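PDB 6SUD: reducing-end xylose-releasing exo-oligoxylanase Rex8A from Paenibacillus barcinonensis, which hydrolyses linear and branched xylooligosaccharides, releasing xylose from their reducing ends as part of xylan breakdown. Local coordinates for residues S21-D26 with R347-P352; H86-L91 with N142-G147; E204-Y209 with T216-A221; A295-I300 with R306-E311. The protein carries 1 engineered substitution. All blocks are in the same frame, centred on the assembly; numbering follows the deposited sequence.

Four aromatic contacts in one enzyme illustrate how ring geometry changes with place in the fold. Contact 1 lies at the surface and brings distant parts of the chain together, with the other three nested in the loop it closes; it is also the one in which rings lie face to face. Contacts 2, 3 and 4 use edge-to-face pairs: contact 2 and contact 4 are partly buried, whereas contact 3 is a buried helix pair that adds a long salt bridge. Contacts 2 and 3 touch each other through Asn142 and Tyr209, while contacts 2 and 4 lie on opposite sides of the chain's centre, about 40 Å apart between centres.

Contact 1. Residues S21-D26 with R347-P352; sequences SGYRED and RFWNTP
Tyr23, in the loop ahead of helix 25-41, lays its phenol ring over the indole of Trp349 at the end of helix 341-349, a clear case of a surface contact made by one stacked aromatic pair. Along 347-352, Arg347 comes first and serves the helix end: its carbonyl O accepts from Thr351 OG1 at 2.7 Å, with the hydroxyl above the carbonyl plane. Phe348 turns inward, against helices 322-331 and 359-373. Trp349 then carries the contact. Its CG lies anti to the backbone N (chi1 178°), which extends the indole toward the loop, and the five-membered ring takes the phenol in a face-to-face stack, centroids 3.8 Å apart and planes inclined by 21°. The overlap is closest along one side of the phenol, where Tyr23 CE1 lies 3.3 Å from Trp349 NE1; Tyr23 CZ reaches to 3.5 Å from Trp349 CG. The two side chains run past each other in opposite directions. Asn350 adds a marginal contact near the phenol's hydroxyl end. At Thr351 the backbone N closes the turn on Phe348 O (2.9 Å). On the other side, the preceding helix ends in a Schellman motif at Gly22, whose positive phi turns the chain into the loop that presents Tyr23. Arg31 of helix 25-41 makes a cation-pi contact with Trp349 and also bonds its carbonyl O. No hydrogen bond joins the two segments, so cohesion probably rests mainly on dispersion between the overlapping pi surfaces, with the nearby cation probably strengthening the hold on the indole.

Contact 2. Residues H86-L91 with N142-G147; sequences HEFDRL and NRWGDG. With EDO (1,2-ethanediol), chain C; EDO (1,2-ethanediol), chain H.
Phe88 offers the face of its ring to the edge of Trp144, a T-shaped pair that makes the direct contact between 86-91 and 142-147. The six-membered ring of the indole stands almost upright on the phenyl, planes at 82° and centroids 5.2 Å apart. Trp144 CZ3 comes down near the root of the phenylalanine, 3.5 Å from Phe88 CG, and Trp144 CH2 rests 3.7 Å from Phe88 CB. With CG anti to the backbone N (chi1 -179°), the phenyl reaches out from its helix to receive that edge. One shell further out, the indole's other end is fixed: Trp144 NE1 gives its hydrogen to Asp83, which limits how the ring can swing. Beyond it the chain leaves the helix at Gly145 with positive phi. On helix 85-99, Glu87 OE2 accepts from Tyr41 OH and from O1 of one ethanediol (chain C) at 2.6 Å; O1 of a second (chain H) donates to Glu87 OE1. Both are probably solutes from the crystallisation liquor. Around the pair, Phe88 packs on Met76 and Ala79 of helix 69-81 and on Ala136 and Ala140 of helix 127-144, while Leu91 lies against strand 49-52.

Contact 3. Residues E204-Y209 with T216-A221; sequences ELFAQY and TFWKEA
Glu204 OE1 faces Lys219 NZ of the neighbouring helix at 3.8 Å, a long salt bridge from a carboxylate shared with Arg226. Arg226 is the stronger partner, held in a salt bridge by Glu204 OE2, with Lys282 more distant and weaker. The lysine's methylenes pass closer than its amine, Lys219 CD at 3.5 Å from Glu204 OE1. The glutamate's CB points away from helix 215-232; a bend at chi2 (-77°) returns its carboxylate to it. The helices themselves run antiparallel, the axes of the two short segments 7.6 Å apart, an approach consistent with the small Ala207 at the interface, whose CB lies 3.9 Å from Trp218 CB. On the buried side Phe206 uses two parts of its side chain against one indole face. Its CB sits over the five-membered ring, 3.5 Å from Trp218 CG, in a CH-pi contact. Its ring edge meets the six-membered ring at 76°, Phe206 CD2 approaching to 3.8 Å from Trp218 CE3. Leu161 of helix 153-170 packs against both aromatic residues. This alpha-hairpin thus divides its chemistry: carbon-to-pi contacts hold the inner side, whereas the ionic link on the exposed side is loose, the lysine contributing largely through its aliphatic chain.

Contact 4. Residues A295-I300 with R306-E311; sequences AFFSDI and RRYTIE
Neighbours in sequence, Phe296 and Phe297 reach Tyr308 by different first torsions: Phe296 sends CG anti to its backbone N (chi1 -177°), whereas in Phe297 CG is anti to the carbonyl carbon. Tyr308 adopts the latter arrangement too, and its phenol projects from strand 306-308 with one face turned to both phenyls. The result is a compact example of an aromatic cluster built from edges and faces. Phe296 stands perpendicular to the phenol, planes at 90° and centroids 5.3 Å apart, with its CE2 over the centre of the tyrosine face and its CZ 3.9 Å from Tyr308 CD1. Phe297 makes an offset edge-to-face pair, planes at 72°, in which Phe297 CE1 comes to 3.5 Å from Tyr308 CE2. The phenyls also meet each other, Phe296 CD2 lying above the middle of the Phe297 ring. At the far end of the phenol, Ile300 approaches from the opposite direction and sets its CG2 3.8 Å from Tyr308 OH. That hydroxyl accepts a weak hydrogen bond from Arg306 N at 3.2 Å, and Arg306 CB lies over the tyrosine face opposite Phe296. A type I turn runs from Phe297 to Ile300, while Ala295 O accepts from Ser298 N and, at 2.8 Å, from Ser298 OG. The cluster therefore joins the end of helix 285-297 to strand 306-308. Phe297 extends it inward to Leu325 and Asn329 of helix 322-331 and meets Tyr305 edge-to-face, and Tyr308 also touches Pro314 of strand 314-315.

Contact 1. Residues S21-D26 with R347-P352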
# COMPACT_ATOMS: atom_id res chain seq x y z
N SER A 21 -19.18 -14.18 6.23
CA SER A 21 -19.69 -13.52 7.45
C SER A 21 -21.21 -13.32 7.40
O SER A 21 -21.77 -12.88 8.42
CB SER A 21 -18.93 -12.24 7.62
OG SER A 21 -19.47 -11.45 8.66
N GLY A 22 -21.87 -13.56 6.27
CA GLY A 22 -23.34 -13.55 6.23
C GLY A 22 -23.92 -12.50 5.30
O GLY A 22 -25.12 -12.61 5.00
N TYR A 23 -23.14 -11.50 4.87
CA TYR A 23 -23.65 -10.42 3.99
C TYR A 23 -24.01 -11.01 2.63
O TYR A 23 -23.36 -11.98 2.19
CB TYR A 23 -22.65 -9.27 3.91
CG TYR A 23 -22.37 -8.67 5.26
CD1 TYR A 23 -23.31 -7.86 5.88
CD2 TYR A 23 -21.20 -8.95 5.94
CE1 TYR A 23 -23.08 -7.33 7.14
CE2 TYR A 23 -20.95 -8.41 7.19
CZ TYR A 23 -21.89 -7.60 7.80
OH TYR A 23 -21.66 -7.10 9.04
N ARG A 24 -25.02 -10.43 1.98
CA ARG A 24 -25.53 -10.94 0.68
C ARG A 24 -24.62 -10.49 -0.45
O ARG A 24 -24.12 -9.35 -0.40
CB ARG A 24 -26.94 -10.42 0.42
CG ARG A 24 -27.95 -10.87 1.47
CD ARG A 24 -29.26 -10.12 1.31
NE ARG A 24 -30.05 -10.64 0.20
CZ ARG A 24 -31.15 -10.07 -0.31
NH1 ARG A 24 -31.60 -8.93 0.19
NH2 ARG A 24 -31.79 -10.64 -1.31
N GLU A 25 -24.46 -11.35 -1.47
CA GLU A 25 -23.61 -11.04 -2.64
C GLU A 25 -24.01 -9.70 -3.25
O GLU A 25 -23.10 -8.90 -3.53
CB GLU A 25 -23.70 -12.16 -3.68
CG GLU A 25 -22.50 -13.08 -3.67
CD GLU A 25 -22.50 -14.07 -4.81
OE1 GLU A 25 -22.88 -15.23 -4.57
OE2 GLU A 25 -22.14 -13.68 -5.95
N ASP A 26 -25.31 -9.44 -3.41
CA ASP A 26 -25.82 -8.18 -4.02
C ASP A 26 -25.45 -6.97 -3.16
O ASP A 26 -24.99 -5.96 -3.75
CB ASP A 26 -27.32 -8.26 -4.34
CG ASP A 26 -28.25 -8.46 -3.15
OD1 ASP A 26 -27.83 -8.23 -2.01
OD2 ASP A 26 -29.41 -8.86 -3.40
N ARG A 347 -17.37 -5.06 12.24
CA ARG A 347 -17.11 -3.68 12.73
C ARG A 347 -16.80 -2.79 11.52
O ARG A 347 -17.29 -1.67 11.45
CB ARG A 347 -15.96 -3.67 13.74
CG ARG A 347 -15.53 -2.28 14.20
CD ARG A 347 -16.59 -1.61 15.04
NE ARG A 347 -16.07 -0.50 15.83
CZ ARG A 347 -15.94 0.76 15.41
NH1 ARG A 347 -16.26 1.11 14.17
NH2 ARG A 347 -15.46 1.68 16.23
N PHE A 348 -16.00 -3.31 10.58
CA PHE A 348 -15.59 -2.55 9.38
C PHE A 348 -16.80 -2.27 8.50
O PHE A 348 -16.98 -1.11 8.05
CB PHE A 348 -14.51 -3.31 8.61
CG PHE A 348 -14.09 -2.56 7.38
CD1 PHE A 348 -13.27 -1.44 7.49
CD2 PHE A 348 -14.57 -2.91 6.13
CE1 PHE A 348 -12.92 -0.72 6.37
CE2 PHE A 348 -14.22 -2.18 5.01
CZ PHE A 348 -13.38 -1.09 5.13
N TRP A 349 -17.62 -3.29 8.24
CA TRP A 349 -18.84 -3.19 7.41
C TRP A 349 -19.71 -2.04 7.93
O TRP A 349 -20.29 -1.29 7.11
CB TRP A 349 -19.62 -4.52 7.40
CG TRP A 349 -20.90 -4.46 6.62
CD1 TRP A 349 -22.13 -4.12 7.11
CD2 TRP A 349 -21.08 -4.70 5.21
NE1 TRP A 349 -23.06 -4.16 6.11
CE2 TRP A 349 -22.45 -4.51 4.94
CE3 TRP A 349 -20.22 -5.06 4.17
CZ2 TRP A 349 -22.98 -4.66 3.65
CZ3 TRP A 349 -20.75 -5.22 2.90
CH2 TRP A 349 -22.11 -5.01 2.65
N ASN A 350 -19.77 -1.88 9.25
CA ASN A 350 -20.68 -0.91 9.92
C ASN A 350 -19.98 0.45 10.08
O ASN A 350 -20.63 1.37 10.59
CB ASN A 350 -21.20 -1.51 11.23
CG ASN A 350 -22.09 -2.71 10.97
OD1 ASN A 350 -21.81 -3.81 11.45
ND2 ASN A 350 -23.13 -2.52 10.19
N THR A 351 -18.74 0.58 9.59
CA THR A 351 -17.95 1.84 9.66
C THR A 351 -18.06 2.56 8.31
O THR A 351 -17.79 1.95 7.28
CB THR A 351 -16.50 1.56 10.05
OG1 THR A 351 -16.48 0.95 11.35
CG2 THR A 351 -15.63 2.80 10.07
N PRO A 352 -18.46 3.85 8.27
CA PRO A 352 -18.49 4.61 7.03
C PRO A 352 -17.13 5.24 6.70
O PRO A 352 -16.25 5.30 7.55
CB PRO A 352 -19.55 5.68 7.33
CG PRO A 352 -19.33 5.98 8.80
CD PRO A 352 -18.92 4.66 9.41

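Contact 2. Residues H86-L91 with N142-G147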
# COMPACT_ATOMS: atom_id res chain seq x y z
N HIS A 86 -10.37 4.93 -17.28
CA HIS A 86 -10.35 6.39 -17.56
C HIS A 86 -9.67 7.13 -16.41
O HIS A 86 -8.75 7.94 -16.67
CB HIS A 86 -11.75 6.89 -17.88
CG HIS A 86 -11.82 8.37 -18.10
ND1 HIS A 86 -12.64 9.17 -17.36
CD2 HIS A 86 -11.17 9.18 -18.97
CE1 HIS A 86 -12.53 10.42 -17.78
NE2 HIS A 86 -11.62 10.46 -18.74
N GLU A 87 -10.05 6.81 -15.17
CA GLU A 87 -9.43 7.41 -13.97
C GLU A 87 -7.98 6.95 -13.85
O GLU A 87 -7.14 7.80 -13.53
CB GLU A 87 -10.18 6.99 -12.71
CG GLU A 87 -11.57 7.56 -12.64
CD GLU A 87 -12.66 6.96 -13.50
OE1 GLU A 87 -12.43 5.92 -14.18
OE2 GLU A 87 -13.75 7.53 -13.49
N PHE A 88 -7.71 5.67 -14.09
CA PHE A 88 -6.33 5.12 -14.02
C PHE A 88 -5.42 5.98 -14.90
O PHE A 88 -4.36 6.44 -14.42
CB PHE A 88 -6.29 3.67 -14.49
CG PHE A 88 -4.93 3.03 -14.42
CD1 PHE A 88 -3.97 3.28 -15.39
CD2 PHE A 88 -4.60 2.18 -13.38
CE1 PHE A 88 -2.73 2.67 -15.33
CE2 PHE A 88 -3.36 1.58 -13.31
CZ PHE A 88 -2.42 1.84 -14.28
N ASP A 89 -5.84 6.14 -16.16
CA ASP A 89 -5.10 6.86 -17.22
C ASP A 89 -4.93 8.33 -16.84
O ASP A 89 -3.85 8.89 -17.11
CB ASP A 89 -5.81 6.65 -18.57
CG ASP A 89 -5.50 5.30 -19.20
OD1 ASP A 89 -4.58 4.62 -18.71
OD2 ASP A 89 -6.20 4.92 -20.16
N ARG A 90 -5.96 8.97 -16.28
CA ARG A 90 -5.85 10.38 -15.80
C ARG A 90 -4.80 10.48 -14.68
O ARG A 90 -3.97 11.41 -14.74
CB ARG A 90 -7.19 10.91 -15.29
CG ARG A 90 -8.15 11.36 -16.38
CD ARG A 90 -9.41 11.90 -15.72
NE ARG A 90 -10.35 12.52 -16.67
CZ ARG A 90 -10.33 13.78 -17.06
NH1 ARG A 90 -9.41 14.62 -16.62
NH2 ARG A 90 -11.25 14.21 -17.93
N LEU A 91 -4.84 9.59 -13.69
CA LEU A 91 -3.86 9.61 -12.57
C LEU A 91 -2.45 9.34 -13.10
O LEU A 91 -1.53 10.09 -12.75
CB LEU A 91 -4.23 8.55 -11.52
CG LEU A 91 -5.47 8.88 -10.70
CD1 LEU A 91 -5.97 7.68 -9.92
CD2 LEU A 91 -5.19 10.05 -9.77
N ASN A 142 -1.92 -6.19 -18.10
CA ASN A 142 -2.51 -7.55 -18.16
C ASN A 142 -4.03 -7.39 -18.35
O ASN A 142 -4.57 -8.23 -19.08
CB ASN A 142 -2.07 -8.43 -16.98
CG ASN A 142 -0.57 -8.62 -16.89
OD1 ASN A 142 0.14 -8.41 -17.87
ND2 ASN A 142 -0.07 -8.97 -15.72
N ARG A 143 -4.67 -6.35 -17.79
CA ARG A 143 -6.15 -6.22 -17.86
C ARG A 143 -6.60 -5.61 -19.20
O ARG A 143 -7.64 -6.07 -19.73
CB ARG A 143 -6.73 -5.30 -16.78
CG ARG A 143 -6.78 -5.90 -15.38
CD ARG A 143 -7.91 -5.25 -14.58
NE ARG A 143 -9.20 -5.85 -14.90
CZ ARG A 143 -10.29 -5.78 -14.14
NH1 ARG A 143 -10.27 -5.13 -12.99
NH2 ARG A 143 -11.41 -6.38 -14.52
N TRP A 144 -5.91 -4.56 -19.66
CA TRP A 144 -6.36 -3.66 -20.76
C TRP A 144 -5.44 -3.69 -21.99
O TRP A 144 -5.86 -3.22 -23.08
CB TRP A 144 -6.44 -2.23 -20.24
CG TRP A 144 -7.34 -2.08 -19.05
CD1 TRP A 144 -8.52 -2.71 -18.82
CD2 TRP A 144 -7.12 -1.19 -17.95
NE1 TRP A 144 -9.05 -2.28 -17.63
CE2 TRP A 144 -8.24 -1.33 -17.09
CE3 TRP A 144 -6.11 -0.28 -17.61
CZ2 TRP A 144 -8.35 -0.61 -15.90
CZ3 TRP A 144 -6.23 0.43 -16.44
CH2 TRP A 144 -7.33 0.27 -15.60
N GLY A 145 -4.20 -4.14 -21.82
CA GLY A 145 -3.20 -4.16 -22.91
C GLY A 145 -2.50 -2.82 -23.05
O GLY A 145 -3.08 -1.78 -22.66
N ASP A 146 -1.29 -2.83 -23.60
CA ASP A 146 -0.46 -1.60 -23.70
C ASP A 146 -0.98 -0.75 -24.86
O ASP A 146 -1.43 -1.32 -25.87
CB ASP A 146 1.03 -1.90 -23.87
CG ASP A 146 1.73 -2.31 -22.58
OD1 ASP A 146 1.04 -2.84 -21.69
OD2 ASP A 146 2.95 -2.09 -22.48
N GLY A 147 -0.91 0.56 -24.68
CA GLY A 147 -1.21 1.56 -25.72
C GLY A 147 0.05 2.34 -26.06
O GLY A 147 1.15 1.99 -25.62
C1 EDO C . -15.95 5.56 -14.02
O1 EDO C . -16.19 6.95 -14.15
C2 EDO C . -15.78 5.27 -12.63
O2 EDO C . -16.90 5.74 -11.90
C1 EDO H . -13.40 3.65 -16.90
O1 EDO H . -14.11 4.54 -16.06
C2 EDO H . -13.78 2.25 -16.66
O2 EDO H . -13.44 1.34 -17.70

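Contact 3. Residues E204-Y209 with T216-A221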
# COMPACT_ATOMS: atom_id res chain seq x y z
N GLU A 204 6.86 -11.14 -5.75
CA GLU A 204 6.56 -12.41 -6.45
C GLU A 204 6.13 -12.13 -7.89
O GLU A 204 6.56 -12.87 -8.79
CB GLU A 204 5.41 -13.17 -5.79
CG GLU A 204 5.79 -13.74 -4.45
CD GLU A 204 6.62 -15.01 -4.47
OE1 GLU A 204 7.08 -15.41 -5.56
OE2 GLU A 204 6.78 -15.60 -3.39
N LEU A 205 5.27 -11.13 -8.09
CA LEU A 205 4.75 -10.75 -9.43
C LEU A 205 5.81 -9.99 -10.22
O LEU A 205 5.87 -10.17 -11.45
CB LEU A 205 3.45 -9.96 -9.22
CG LEU A 205 2.35 -10.78 -8.55
CD1 LEU A 205 1.07 -9.98 -8.41
CD2 LEU A 205 2.10 -12.07 -9.32
N PHE A 206 6.67 -9.21 -9.56
CA PHE A 206 7.81 -8.56 -10.25
C PHE A 206 8.75 -9.64 -10.79
O PHE A 206 9.32 -9.44 -11.88
CB PHE A 206 8.56 -7.61 -9.33
CG PHE A 206 7.77 -6.43 -8.84
CD1 PHE A 206 6.53 -6.10 -9.37
CD2 PHE A 206 8.29 -5.65 -7.82
CE1 PHE A 206 5.84 -5.00 -8.89
CE2 PHE A 206 7.61 -4.54 -7.36
CZ PHE A 206 6.38 -4.21 -7.90
N ALA A 207 8.86 -10.77 -10.09
CA ALA A 207 9.73 -11.90 -10.51
C ALA A 207 9.16 -12.55 -11.78
O ALA A 207 9.92 -13.27 -12.44
CB ALA A 207 9.92 -12.91 -9.40
N GLN A 208 7.88 -12.32 -12.08
CA GLN A 208 7.21 -12.81 -13.32
C GLN A 208 7.28 -11.75 -14.42
O GLN A 208 7.39 -12.14 -15.60
CB GLN A 208 5.74 -13.13 -13.07
CG GLN A 208 5.50 -14.13 -11.95
CD GLN A 208 5.65 -15.54 -12.43
OE1 GLN A 208 4.66 -16.21 -12.74
NE2 GLN A 208 6.88 -16.01 -12.53
N TYR A 209 7.12 -10.47 -14.07
CA TYR A 209 6.76 -9.41 -15.05
C TYR A 209 7.89 -8.40 -15.32
O TYR A 209 7.82 -7.73 -16.36
CB TYR A 209 5.51 -8.65 -14.61
CG TYR A 209 4.32 -9.53 -14.31
CD1 TYR A 209 4.05 -10.66 -15.06
CD2 TYR A 209 3.46 -9.21 -13.27
CE1 TYR A 209 2.97 -11.48 -14.77
CE2 TYR A 209 2.36 -10.01 -12.98
CZ TYR A 209 2.12 -11.15 -13.73
OH TYR A 209 1.04 -11.93 -13.43
N THR A 216 15.43 -12.98 -10.82
CA THR A 216 16.05 -13.71 -9.69
C THR A 216 16.06 -12.82 -8.44
O THR A 216 15.65 -13.31 -7.37
CB THR A 216 17.46 -14.22 -10.01
OG1 THR A 216 17.30 -15.24 -11.00
CG2 THR A 216 18.18 -14.79 -8.81
N PHE A 217 16.49 -11.56 -8.58
CA PHE A 217 16.54 -10.59 -7.46
C PHE A 217 15.15 -10.45 -6.83
O PHE A 217 15.04 -10.48 -5.58
CB PHE A 217 17.03 -9.21 -7.91
CG PHE A 217 17.07 -8.25 -6.76
CD1 PHE A 217 15.93 -7.54 -6.39
CD2 PHE A 217 18.22 -8.07 -6.01
CE1 PHE A 217 15.96 -6.66 -5.32
CE2 PHE A 217 18.25 -7.18 -4.95
CZ PHE A 217 17.12 -6.49 -4.60
N TRP A 218 14.12 -10.29 -7.65
CA TRP A 218 12.74 -10.03 -7.16
C TRP A 218 12.22 -11.24 -6.38
O TRP A 218 11.53 -11.04 -5.36
CB TRP A 218 11.80 -9.62 -8.30
CG TRP A 218 12.01 -8.21 -8.75
CD1 TRP A 218 12.31 -7.78 -10.00
CD2 TRP A 218 11.94 -7.04 -7.92
NE1 TRP A 218 12.43 -6.41 -10.02
CE2 TRP A 218 12.22 -5.94 -8.75
CE3 TRP A 218 11.67 -6.82 -6.56
CZ2 TRP A 218 12.23 -4.63 -8.27
CZ3 TRP A 218 11.68 -5.53 -6.09
CH2 TRP A 218 11.96 -4.45 -6.93
N LYS A 219 12.58 -12.46 -6.82
CA LYS A 219 12.21 -13.69 -6.09
C LYS A 219 12.93 -13.70 -4.73
O LYS A 219 12.28 -14.07 -3.74
CB LYS A 219 12.48 -14.97 -6.90
CG LYS A 219 11.93 -16.25 -6.28
CD LYS A 219 10.43 -16.20 -5.99
CE LYS A 219 9.89 -17.46 -5.35
NZ LYS A 219 9.28 -18.36 -6.36
N GLU A 220 14.20 -13.28 -4.68
CA GLU A 220 14.97 -13.23 -3.41
C GLU A 220 14.39 -12.14 -2.50
O GLU A 220 14.35 -12.35 -1.28
CB GLU A 220 16.46 -12.99 -3.68
CG GLU A 220 17.08 -14.07 -4.55
CD GLU A 220 18.50 -13.81 -5.01
OE1 GLU A 220 18.94 -12.64 -4.98
OE2 GLU A 220 19.18 -14.78 -5.40
N ALA A 221 13.94 -11.03 -3.10
CA ALA A 221 13.34 -9.87 -2.39
C ALA A 221 12.08 -10.33 -1.65
O ALA A 221 11.91 -9.96 -0.48
CB ALA A 221 13.05 -8.76 -3.35

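Contact 4. Residues A295-I300 with R306-E311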
# COMPACT_ATOMS: atom_id res chain seq x y z
N ALA A 295 -6.04 -9.58 18.29
CA ALA A 295 -6.13 -9.78 19.75
C ALA A 295 -5.75 -8.47 20.46
O ALA A 295 -6.48 -8.08 21.40
CB ALA A 295 -5.26 -10.93 20.17
N PHE A 296 -4.67 -7.80 20.02
CA PHE A 296 -4.20 -6.54 20.67
C PHE A 296 -5.31 -5.50 20.65
O PHE A 296 -5.50 -4.85 21.68
CB PHE A 296 -2.92 -5.97 20.04
CG PHE A 296 -2.43 -4.74 20.77
CD1 PHE A 296 -1.72 -4.83 21.96
CD2 PHE A 296 -2.74 -3.48 20.30
CE1 PHE A 296 -1.31 -3.69 22.64
CE2 PHE A 296 -2.37 -2.33 20.99
CZ PHE A 296 -1.63 -2.44 22.14
N PHE A 297 -6.07 -5.37 19.56
CA PHE A 297 -7.09 -4.30 19.38
C PHE A 297 -8.51 -4.81 19.67
O PHE A 297 -9.45 -4.02 19.49
CB PHE A 297 -6.98 -3.68 17.99
CG PHE A 297 -5.78 -2.79 17.87
CD1 PHE A 297 -5.70 -1.62 18.60
CD2 PHE A 297 -4.69 -3.17 17.10
CE1 PHE A 297 -4.58 -0.80 18.52
CE2 PHE A 297 -3.57 -2.37 17.03
CZ PHE A 297 -3.50 -1.19 17.75
N SER A 298 -8.67 -6.05 20.13
CA SER A 298 -10.00 -6.70 20.24
C SER A 298 -10.92 -5.90 21.18
O SER A 298 -12.10 -5.74 20.83
CB SER A 298 -9.89 -8.13 20.66
OG SER A 298 -9.26 -8.25 21.91
N ASP A 299 -10.39 -5.41 22.31
CA ASP A 299 -11.19 -4.74 23.37
C ASP A 299 -10.93 -3.23 23.40
O ASP A 299 -11.20 -2.61 24.47
CB ASP A 299 -10.84 -5.26 24.76
CG ASP A 299 -11.43 -6.62 25.07
OD1 ASP A 299 -12.44 -6.97 24.44
OD2 ASP A 299 -10.88 -7.31 25.95
N ILE A 300 -10.41 -2.66 22.31
CA ILE A 300 -10.11 -1.21 22.25
C ILE A 300 -11.07 -0.55 21.25
O ILE A 300 -11.12 -0.98 20.08
CB ILE A 300 -8.64 -0.91 21.92
CG1 ILE A 300 -7.69 -1.60 22.92
CG2 ILE A 300 -8.43 0.59 21.86
CD1 ILE A 300 -6.23 -1.57 22.54
N ARG A 306 -4.79 4.97 20.11
CA ARG A 306 -3.70 5.93 20.43
C ARG A 306 -2.49 5.63 19.54
O ARG A 306 -2.56 4.70 18.71
CB ARG A 306 -3.28 5.79 21.90
CG ARG A 306 -4.42 5.70 22.89
CD ARG A 306 -5.21 6.98 22.96
NE ARG A 306 -6.20 6.89 24.03
CZ ARG A 306 -5.97 7.19 25.31
NH1 ARG A 306 -4.78 7.62 25.71
NH2 ARG A 306 -6.95 7.06 26.19
N ARG A 307 -1.44 6.41 19.70
CA ARG A 307 -0.07 5.96 19.35
C ARG A 307 0.31 4.91 20.40
O ARG A 307 -0.08 5.09 21.55
CB ARG A 307 0.92 7.13 19.35
CG ARG A 307 2.32 6.75 18.90
CD ARG A 307 3.29 7.91 19.15
NE ARG A 307 2.92 9.12 18.44
CZ ARG A 307 3.30 9.45 17.20
NH1 ARG A 307 4.08 8.66 16.49
NH2 ARG A 307 2.88 10.58 16.66
N TYR A 308 1.06 3.88 20.03
CA TYR A 308 1.48 2.82 20.98
C TYR A 308 2.97 2.55 20.80
O TYR A 308 3.45 2.66 19.69
CB TYR A 308 0.71 1.51 20.77
CG TYR A 308 -0.79 1.62 20.93
CD1 TYR A 308 -1.41 1.43 22.16
CD2 TYR A 308 -1.59 1.89 19.83
CE1 TYR A 308 -2.79 1.55 22.29
CE2 TYR A 308 -2.97 1.99 19.95
CZ TYR A 308 -3.57 1.80 21.18
OH TYR A 308 -4.92 1.95 21.29
N THR A 309 3.67 2.20 21.88
CA THR A 309 5.02 1.61 21.74
C THR A 309 4.80 0.22 21.15
O THR A 309 3.66 -0.26 21.23
CB THR A 309 5.79 1.57 23.07
OG1 THR A 309 5.12 0.61 23.89
CG2 THR A 309 5.90 2.93 23.73
N ILE A 310 5.81 -0.43 20.59
CA ILE A 310 5.55 -1.74 19.92
C ILE A 310 5.26 -2.82 20.97
O ILE A 310 4.65 -3.83 20.58
CB ILE A 310 6.65 -2.15 18.92
CG1 ILE A 310 8.01 -2.33 19.58
CG2 ILE A 310 6.69 -1.16 17.75
CD1 ILE A 310 9.07 -2.90 18.68
N GLU A 311 5.62 -2.62 22.25
CA GLU A 311 5.25 -3.57 23.34
C GLU A 311 3.85 -3.24 23.88
O GLU A 311 3.38 -3.95 24.81
CB GLU A 311 6.33 -3.67 24.43
CG GLU A 311 6.50 -2.44 25.30
CD GLU A 311 7.49 -2.59 26.45
OE1 GLU A 311 7.81 -3.73 26.81
OE2 GLU A 311 7.93 -1.56 27.00